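Local coordinates for Lin1840 protein (Listeria innocua serovar 6a, PDB 4ZOC) that probably hydrolyses terminal, non-reducing beta-D-glucosyl residues to release beta-D-glucose, as a glycoside hydrolase family 3 beta-glucosidase involved in beta-1,2-glucan metabolism, at residues 376-381 / 594-599; 509-514 / 556-561. The protein carries 2 engineered substitutions. One frame throughout, in Å; residues are numbered along the deposited sequence.

Both contacts lie in the region of the glycosyl hydrolase family 3 C-terminal domain, away from the glucose and magnesium sites. Interaction 2 is nested within the loop that interaction 1 closes. Segments 594-599 and 556-561 belong to one long loop between helix 532-541 and strand 607-611, and helix 513-517, which begins in 509-514, also packs on E379, F595 and Y596. The contacts touch at several points, among them F595 on K513. Both are buried, but their chemistry differs. In interaction 1 an aromatic ring packs against a leucine of the strand at the sheet's margin, with a single hydrogen bond at its hydroxyl. In interaction 2 a carboxylate and several waters do the joining, with exposed K513 at the fringe.

Interaction 1: 376-381 / 594-599; sequences VLLENK and PFYPFG
The ring of Y596 lies between two hydrocarbon groups, with a carboxylate at its rim. L378 CD2 sits over one face, 4.2 Å from the ring centroid and 16° off the normal, in a CH-pi contact. The opposite face takes CD2 of F595, the preceding residue on its own segment. At the edge, in the plane of the ring, stands OE2 of E379. The other methyl of L378 works nearer the rim: CD1 is 3.7 Å from Y596 CE2, so both methyls lie on the same face, CD2 over the ring and CD1 out toward the CD2-CE2 edge.

E379 completes the arrangement with a short hydrogen bond, 2.5 Å from donor Y596 OH to acceptor E379 OE2. The hydroxyl approaches on the anti side of the carboxylate and close to its plane, although carboxylate and ring are themselves turned 42° apart. A bend at chi2 (-68°) folds the glutamate back so that its CG also lies near the hydroxyl, 3.2 Å from Y596 OH.

That two consecutive residues serve one ring is consistent with an irregularity in the strand. L378 and E379 both face L522 in a classic beta bulge, where strand 376-380, at one margin of the mixed sheet, runs antiparallel to strand 521-524. Beyond the two segments, A516 of helix 513-517 touches E379, F595 and Y596, while Y600, whose ring meets that of Y596 nearly parallel, hydrogen-bonds through its hydroxyl to the carbonyl oxygen of L378.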
ATOM      1  N   VAL A 376     -10.239  25.072  -5.963  1.00  7.86           N
ATOM      2  CA  VAL A 376     -10.635  24.800  -4.568  1.00  7.55           C
ATOM      3  C   VAL A 376      -9.938  25.781  -3.670  1.00  7.98           C
ATOM      4  O   VAL A 376      -8.727  25.893  -3.630  1.00  6.95           O
ATOM      5  CB  VAL A 376     -10.321  23.382  -4.076  1.00  7.85           C
ATOM      6  CG1 VAL A 376     -10.848  23.197  -2.655  1.00  9.61           C
ATOM      7  CG2 VAL A 376     -10.870  22.348  -5.030  1.00  8.06           C
ATOM      8  N   LEU A 377     -10.755  26.589  -3.030  1.00  9.68           N
ATOM      9  CA  LEU A 377     -10.234  27.532  -2.055  1.00  9.47           C
ATOM     10  C   LEU A 377      -9.964  26.811  -0.792  1.00  8.44           C
ATOM     11  O   LEU A 377     -10.886  26.294  -0.156  1.00  9.26           O
ATOM     12  CB  LEU A 377     -11.233  28.694  -1.828  1.00  7.74           C
ATOM     13  CG  LEU A 377     -10.693  29.822  -0.888  1.00  7.05           C
ATOM     14  CD1 LEU A 377      -9.462  30.579  -1.406  1.00  6.71           C
ATOM     15  CD2 LEU A 377     -11.821  30.812  -0.556  1.00  7.21           C
ATOM     16  N   LEU A 378      -8.711  26.758  -0.395  1.00  8.23           N
ATOM     17  CA  LEU A 378      -8.309  25.898   0.768  1.00  7.95           C
ATOM     18  C   LEU A 378      -8.101  26.683   2.064  1.00  9.12           C
ATOM     19  O   LEU A 378      -8.350  26.164   3.202  1.00  9.41           O
ATOM     20  CB  LEU A 378      -7.027  25.160   0.408  1.00  8.55           C
ATOM     21  CG  LEU A 378      -7.131  24.098  -0.691  1.00  7.80           C
ATOM     22  CD1 LEU A 378      -5.772  23.542  -0.959  1.00  8.97           C
ATOM     23  CD2 LEU A 378      -8.139  23.057  -0.256  1.00  8.87           C
ATOM     24  N   GLU A 379      -7.659  27.922   1.926  1.00  8.56           N
ATOM     25  CA  GLU A 379      -7.480  28.890   3.075  1.00  7.70           C
ATOM     26  C   GLU A 379      -7.866  30.291   2.628  1.00  8.42           C
ATOM     27  O   GLU A 379      -7.622  30.672   1.472  1.00  8.67           O
ATOM     28  CB  GLU A 379      -6.029  28.971   3.638  1.00  8.44           C
ATOM     29  CG  GLU A 379      -5.452  27.650   4.153  1.00 11.49           C
ATOM     30  CD  GLU A 379      -6.110  27.108   5.412  1.00 12.09           C
ATOM     31  OE1 GLU A 379      -6.843  27.880   6.117  1.00 13.02           O
ATOM     32  OE2 GLU A 379      -5.844  25.902   5.665  1.00 11.52           O
ATOM     33  N   ASN A 380      -8.431  31.057   3.548  1.00  9.20           N
ATOM     34  CA  ASN A 380      -8.688  32.501   3.311  1.00  8.42           C
ATOM     35  C   ASN A 380      -8.891  33.102   4.660  1.00 12.91           C
ATOM     36  O   ASN A 380     -10.020  33.249   5.148  1.00 16.71           O
ATOM     37  CB  ASN A 380      -9.912  32.685   2.461  1.00  9.24           C
ATOM     38  CG  ASN A 380     -10.113  34.129   2.007  1.00  8.70           C
ATOM     39  OD1 ASN A 380      -9.193  34.925   2.005  1.00  9.83           O
ATOM     40  ND2 ASN A 380     -11.325  34.444   1.634  1.00  8.86           N
ATOM     41  N   LYS A 381      -7.762  33.377   5.257  1.00 15.51           N
ATOM     42  CA  LYS A 381      -7.661  33.962   6.625  1.00 17.58           C
ATOM     43  C   LYS A 381      -7.954  35.466   6.551  1.00 19.58           C
ATOM     44  O   LYS A 381      -7.434  36.181   5.702  1.00 23.63           O
ATOM     45  CB  LYS A 381      -6.289  33.641   7.173  1.00 19.33           C
ATOM     46  CG  LYS A 381      -6.066  32.108   7.255  1.00 18.57           C
ATOM     47  CD  LYS A 381      -4.726  31.733   7.901  1.00 25.23           C
ATOM     48  CE  LYS A 381      -3.918  30.746   7.050  1.00 25.30           C
ATOM     49  NZ  LYS A 381      -2.498  30.722   7.530  1.00 21.15           N
ATOM     50  N   PRO A 594      -6.196  13.461   7.161  1.00  8.32           N
ATOM     51  CA  PRO A 594      -5.425  14.144   6.137  1.00  6.86           C
ATOM     52  C   PRO A 594      -5.390  15.653   6.448  1.00  7.93           C
ATOM     53  O   PRO A 594      -6.193  16.136   7.266  1.00  7.51           O
ATOM     54  CB  PRO A 594      -6.220  13.847   4.836  1.00  6.24           C
ATOM     55  CG  PRO A 594      -7.620  13.715   5.339  1.00  7.47           C
ATOM     56  CD  PRO A 594      -7.511  13.049   6.703  1.00  7.91           C
ATOM     57  N   PHE A 595      -4.446  16.365   5.858  1.00  9.81           N
ATOM     58  CA  PHE A 595      -4.371  17.797   6.069  1.00  8.53           C
ATOM     59  C   PHE A 595      -5.658  18.472   5.616  1.00  7.44           C
ATOM     60  O   PHE A 595      -6.204  19.374   6.266  1.00  6.61           O
ATOM     61  CB  PHE A 595      -3.132  18.396   5.407  1.00  9.10           C
ATOM     62  CG  PHE A 595      -2.875  19.809   5.857  1.00  9.70           C
ATOM     63  CD1 PHE A 595      -2.317  20.015   7.099  1.00  9.62           C
ATOM     64  CD2 PHE A 595      -3.165  20.901   5.043  1.00  8.01           C
ATOM     65  CE1 PHE A 595      -2.116  21.271   7.561  1.00 11.36           C
ATOM     66  CE2 PHE A 595      -2.952  22.178   5.477  1.00 11.39           C
ATOM     67  CZ  PHE A 595      -2.411  22.353   6.761  1.00 12.43           C
ATOM     68  N   TYR A 596      -6.159  18.067   4.469  1.00  7.82           N
ATOM     69  CA  TYR A 596      -7.514  18.455   4.030  1.00  7.91           C
ATOM     70  C   TYR A 596      -8.272  17.224   3.481  1.00  7.14           C
ATOM     71  O   TYR A 596      -7.678  16.362   2.815  1.00  7.23           O
ATOM     72  CB  TYR A 596      -7.465  19.450   2.852  1.00  9.11           C
ATOM     73  CG  TYR A 596      -6.729  20.778   3.120  1.00  8.31           C
ATOM     74  CD1 TYR A 596      -7.228  21.663   4.056  1.00  8.32           C
ATOM     75  CD2 TYR A 596      -5.638  21.193   2.333  1.00  7.94           C
ATOM     76  CE1 TYR A 596      -6.630  22.887   4.264  1.00  9.44           C
ATOM     77  CE2 TYR A 596      -5.051  22.431   2.510  1.00  8.32           C
ATOM     78  CZ  TYR A 596      -5.542  23.271   3.499  1.00  8.95           C
ATOM     79  OH  TYR A 596      -4.968  24.536   3.703  1.00 10.98           O
ATOM     80  N   PRO A 597      -9.539  17.102   3.828  1.00  7.66           N
ATOM     81  CA  PRO A 597     -10.311  15.922   3.493  1.00  7.88           C
ATOM     82  C   PRO A 597     -11.171  16.042   2.249  1.00  7.09           C
ATOM     83  O   PRO A 597     -11.391  17.099   1.751  1.00  7.53           O
ATOM     84  CB  PRO A 597     -11.197  15.752   4.728  1.00  8.64           C
ATOM     85  CG  PRO A 597     -11.503  17.197   5.091  1.00  7.97           C
ATOM     86  CD  PRO A 597     -10.241  17.936   4.844  1.00  7.92           C
ATOM     87  N   PHE A 598     -11.680  14.882   1.826  1.00  6.49           N
ATOM     88  CA  PHE A 598     -12.580  14.738   0.755  1.00  7.16           C
ATOM     89  C   PHE A 598     -13.794  15.703   1.039  1.00  8.06           C
ATOM     90  O   PHE A 598     -14.372  15.705   2.130  1.00  9.53           O
ATOM     91  CB  PHE A 598     -13.093  13.338   0.675  1.00  7.52           C
ATOM     92  CG  PHE A 598     -14.024  13.101  -0.517  1.00  9.36           C
ATOM     93  CD1 PHE A 598     -13.508  12.785  -1.775  1.00  7.34           C
ATOM     94  CD2 PHE A 598     -15.394  13.229  -0.375  1.00  8.80           C
ATOM     95  CE1 PHE A 598     -14.350  12.572  -2.853  1.00  8.58           C
ATOM     96  CE2 PHE A 598     -16.275  13.020  -1.461  1.00  9.23           C
ATOM     97  CZ  PHE A 598     -15.741  12.686  -2.690  1.00  7.84           C
ATOM     98  N   GLY A 599     -14.200  16.402   0.009  1.00  8.08           N
ATOM     99  CA  GLY A 599     -15.407  17.219  -0.003  1.00  7.90           C
ATOM    100  C   GLY A 599     -15.194  18.600   0.629  1.00  7.69           C
ATOM    101  O   GLY A 599     -16.115  19.350   0.678  1.00  8.87           O
TER

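Interaction 2: 509-514 / 556-561; sequences PLEVKE and QTTGQI
E511 reaches across to T557 and T558. Its CB points toward the 556-561 loop. CG passes 4.0 Å from T557 CA, and an extended chain (chi2 -175°) brings CD to 3.8 Å from T558 N. At the tip the two oxygens divide the work. OE2 is gripped twice by one residue: T558 OG1 donates at 2.8 Å to E511 OE2 from the anti side, near the carboxylate plane, whereas T558 N donates at 2.9 Å to E511 OE2 from well above that plane. E511 OE1 accepts from water 2 at 2.6 Å, which in turn is hydrogen-bonded to T557 OG1, and forms a salt bridge with R481, probably stabilising the buried charge. At the exposed fringe, water 4 links K513 NZ to Q556 OE1. R146 of the second subunit hydrogen-bonds to the carbonyl oxygens of G559 and I561.

T558 opens a 3-10 turn, 558-560, in the long loop between helix 532-541 and strand 607-611. E511, its backbone bonded to I480, lies on the connection from strand 500-505 into helix 513-517.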
ATOM      1  N   PRO A 509      -2.449  15.886  -5.470  1.00  6.16           N
ATOM      2  CA  PRO A 509      -2.256  16.335  -4.064  1.00  6.01           C
ATOM      3  C   PRO A 509      -0.793  16.420  -3.727  1.00  7.52           C
ATOM      4  O   PRO A 509       0.051  15.613  -4.222  1.00  6.83           O
ATOM      5  CB  PRO A 509      -2.906  15.206  -3.273  1.00  6.47           C
ATOM      6  CG  PRO A 509      -4.004  14.668  -4.229  1.00  5.77           C
ATOM      7  CD  PRO A 509      -3.255  14.644  -5.506  1.00  6.10           C
ATOM      8  N   LEU A 510      -0.467  17.423  -2.930  1.00  6.68           N
ATOM      9  CA  LEU A 510       0.918  17.670  -2.518  1.00  6.69           C
ATOM     10  C   LEU A 510       0.889  17.884  -1.005  1.00  5.54           C
ATOM     11  O   LEU A 510      -0.186  18.186  -0.435  1.00  5.37           O
ATOM     12  CB  LEU A 510       1.494  18.907  -3.192  1.00  6.29           C
ATOM     13  CG  LEU A 510       1.843  18.679  -4.667  1.00  5.43           C
ATOM     14  CD1 LEU A 510       1.882  20.058  -5.290  1.00  5.93           C
ATOM     15  CD2 LEU A 510       3.073  17.803  -4.890  1.00  6.01           C
ATOM     16  N   GLU A 511       2.053  17.879  -0.408  1.00  5.73           N
ATOM     17  CA  GLU A 511       2.212  18.330   0.992  1.00  6.64           C
ATOM     18  C   GLU A 511       2.142  19.881   1.062  1.00  6.58           C
ATOM     19  O   GLU A 511       3.055  20.603   0.622  1.00 10.01           O
ATOM     20  CB  GLU A 511       3.545  17.878   1.566  1.00  6.81           C
ATOM     21  CG  GLU A 511       3.803  16.386   1.590  1.00  6.83           C
ATOM     22  CD  GLU A 511       5.114  15.989   2.283  1.00  7.54           C
ATOM     23  OE1 GLU A 511       5.776  16.856   2.959  1.00  7.77           O
ATOM     24  OE2 GLU A 511       5.487  14.803   2.148  1.00  8.58           O
ATOM     25  N   VAL A 512       1.020  20.391   1.524  1.00  7.84           N
ATOM     26  CA  VAL A 512       0.808  21.801   1.488  1.00  6.39           C
ATOM     27  C   VAL A 512       0.781  22.463   2.871  1.00  7.76           C
ATOM     28  O   VAL A 512       0.518  23.715   2.978  1.00  8.24           O
ATOM     29  CB  VAL A 512      -0.408  22.198   0.635  1.00  6.53           C
ATOM     30  CG1 VAL A 512      -0.248  21.738  -0.805  1.00  6.95           C
ATOM     31  CG2 VAL A 512      -1.715  21.770   1.302  1.00  6.44           C
ATOM     32  N   LYS A 513       0.989  21.686   3.945  1.00  7.94           N
ATOM     33  CA  LYS A 513       0.922  22.241   5.271  1.00  8.92           C
ATOM     34  C   LYS A 513       1.846  23.518   5.403  1.00  9.77           C
ATOM     35  O   LYS A 513       1.398  24.587   5.920  1.00 10.27           O
ATOM     36  CB  LYS A 513       1.265  21.193   6.329  1.00  9.05           C
ATOM     37  CG  LYS A 513       1.501  21.739   7.742  1.00 10.50           C
ATOM     38  CD  LYS A 513       1.725  20.607   8.771  1.00 15.63           C
ATOM     39  CE  LYS A 513       1.723  21.288  10.171  1.00 17.64           C
ATOM     40  NZ  LYS A 513       1.639  20.277  11.196  1.00 24.49           N
ATOM     41  N   GLU A 514       3.059  23.426   4.875  1.00  9.29           N
ATOM     42  CA  GLU A 514       4.032  24.559   4.985  1.00 11.30           C
ATOM     43  C   GLU A 514       3.587  25.730   4.152  1.00 13.11           C
ATOM     44  O   GLU A 514       3.911  26.868   4.488  1.00 17.89           O
ATOM     45  CB  GLU A 514       5.412  24.137   4.552  1.00 11.08           C
ATOM     46  CG  GLU A 514       5.988  23.112   5.511  1.00 13.24           C
ATOM     47  CD  GLU A 514       7.119  22.330   4.891  1.00 17.62           C
ATOM     48  OE1 GLU A 514       7.996  22.930   4.249  1.00 18.17           O
ATOM     49  OE2 GLU A 514       7.142  21.095   5.058  1.00 21.92           O
ATOM     50  N   GLN A 556      -1.162  14.697   5.156  1.00  7.91           N
ATOM     51  CA  GLN A 556      -0.265  15.364   6.110  1.00  7.48           C
ATOM     52  C   GLN A 556       1.173  15.339   5.641  1.00  6.52           C
ATOM     53  O   GLN A 556       1.879  16.338   5.718  1.00  8.90           O
ATOM     54  CB  GLN A 556      -0.328  14.732   7.516  1.00  6.99           C
ATOM     55  CG  GLN A 556      -1.650  14.792   8.265  1.00  8.01           C
ATOM     56  CD  GLN A 556      -1.930  16.205   8.831  1.00  8.15           C
ATOM     57  OE1 GLN A 556      -1.027  17.049   9.057  1.00  8.99           O
ATOM     58  NE2 GLN A 556      -3.175  16.417   9.161  1.00  8.90           N
ATOM     59  N   THR A 557       1.627  14.176   5.199  1.00  5.82           N
ATOM     60  CA  THR A 557       2.969  13.938   4.703  1.00  6.93           C
ATOM     61  C   THR A 557       2.910  12.683   3.824  1.00  6.38           C
ATOM     62  O   THR A 557       1.920  11.926   3.890  1.00  6.47           O
ATOM     63  CB  THR A 557       3.953  13.714   5.869  1.00  7.03           C
ATOM     64  OG1 THR A 557       5.307  13.726   5.421  1.00  7.19           O
ATOM     65  CG2 THR A 557       3.595  12.449   6.657  1.00  7.67           C
ATOM     66  N   THR A 558       3.931  12.456   3.001  1.00  6.03           N
ATOM     67  CA  THR A 558       4.001  11.348   2.051  1.00  5.96           C
ATOM     68  C   THR A 558       3.693  10.005   2.737  1.00  5.93           C
ATOM     69  O   THR A 558       2.977   9.158   2.210  1.00  5.44           O
ATOM     70  CB  THR A 558       5.436  11.333   1.389  1.00  6.46           C
ATOM     71  OG1 THR A 558       5.534  12.505   0.535  1.00  7.24           O
ATOM     72  CG2 THR A 558       5.609  10.132   0.575  1.00  6.81           C
ATOM     73  N   GLY A 559       4.267   9.820   3.922  1.00  7.17           N
ATOM     74  CA  GLY A 559       4.090   8.580   4.648  1.00  6.08           C
ATOM     75  C   GLY A 559       2.714   8.315   5.244  1.00  5.91           C
ATOM     76  O   GLY A 559       2.499   7.210   5.742  1.00  6.11           O
ATOM     77  N   GLN A 560       1.790   9.231   5.149  1.00  5.68           N
ATOM     78  CA  GLN A 560       0.400   8.980   5.491  1.00  6.35           C
ATOM     79  C   GLN A 560      -0.338   8.178   4.385  1.00  5.57           C
ATOM     80  O   GLN A 560      -1.444   7.695   4.561  1.00  5.27           O
ATOM     81  CB  GLN A 560      -0.307  10.307   5.749  1.00  7.62           C
ATOM     82  CG  GLN A 560      -1.609  10.105   6.559  1.00  6.05           C
ATOM     83  CD  GLN A 560      -2.371  11.407   6.815  1.00  6.82           C
ATOM     84  OE1 GLN A 560      -2.472  12.287   5.939  1.00  6.69           O
ATOM     85  NE2 GLN A 560      -2.804  11.594   8.066  1.00  6.98           N
ATOM     86  N   ILE A 561       0.239   8.118   3.206  1.00  6.22           N
ATOM     87  CA  ILE A 561      -0.389   7.462   2.044  1.00  5.73           C
ATOM     88  C   ILE A 561      -0.511   5.925   2.201  1.00  5.87           C
ATOM     89  O   ILE A 561       0.477   5.261   2.566  1.00  6.75           O
ATOM     90  CB  ILE A 561       0.379   7.810   0.771  1.00  6.00           C
ATOM     91  CG1 ILE A 561       0.276   9.308   0.466  1.00  6.33           C
ATOM     92  CG2 ILE A 561      -0.180   6.992  -0.392  1.00  7.01           C
ATOM     93  CD1 ILE A 561       1.219   9.736  -0.650  1.00  6.84           C
TER
HETATM   94  O   HOH W   1       4.280  18.802   5.078  1.00 16.73           O
HETATM   95  O   HOH W   2       6.403  16.235   5.410  1.00 18.81           O
HETATM   96  O   HOH W   3       1.227  18.734   4.210  1.00 11.42           O
HETATM   97  O   HOH W   4      -0.920  19.069  10.793  1.00 15.36           O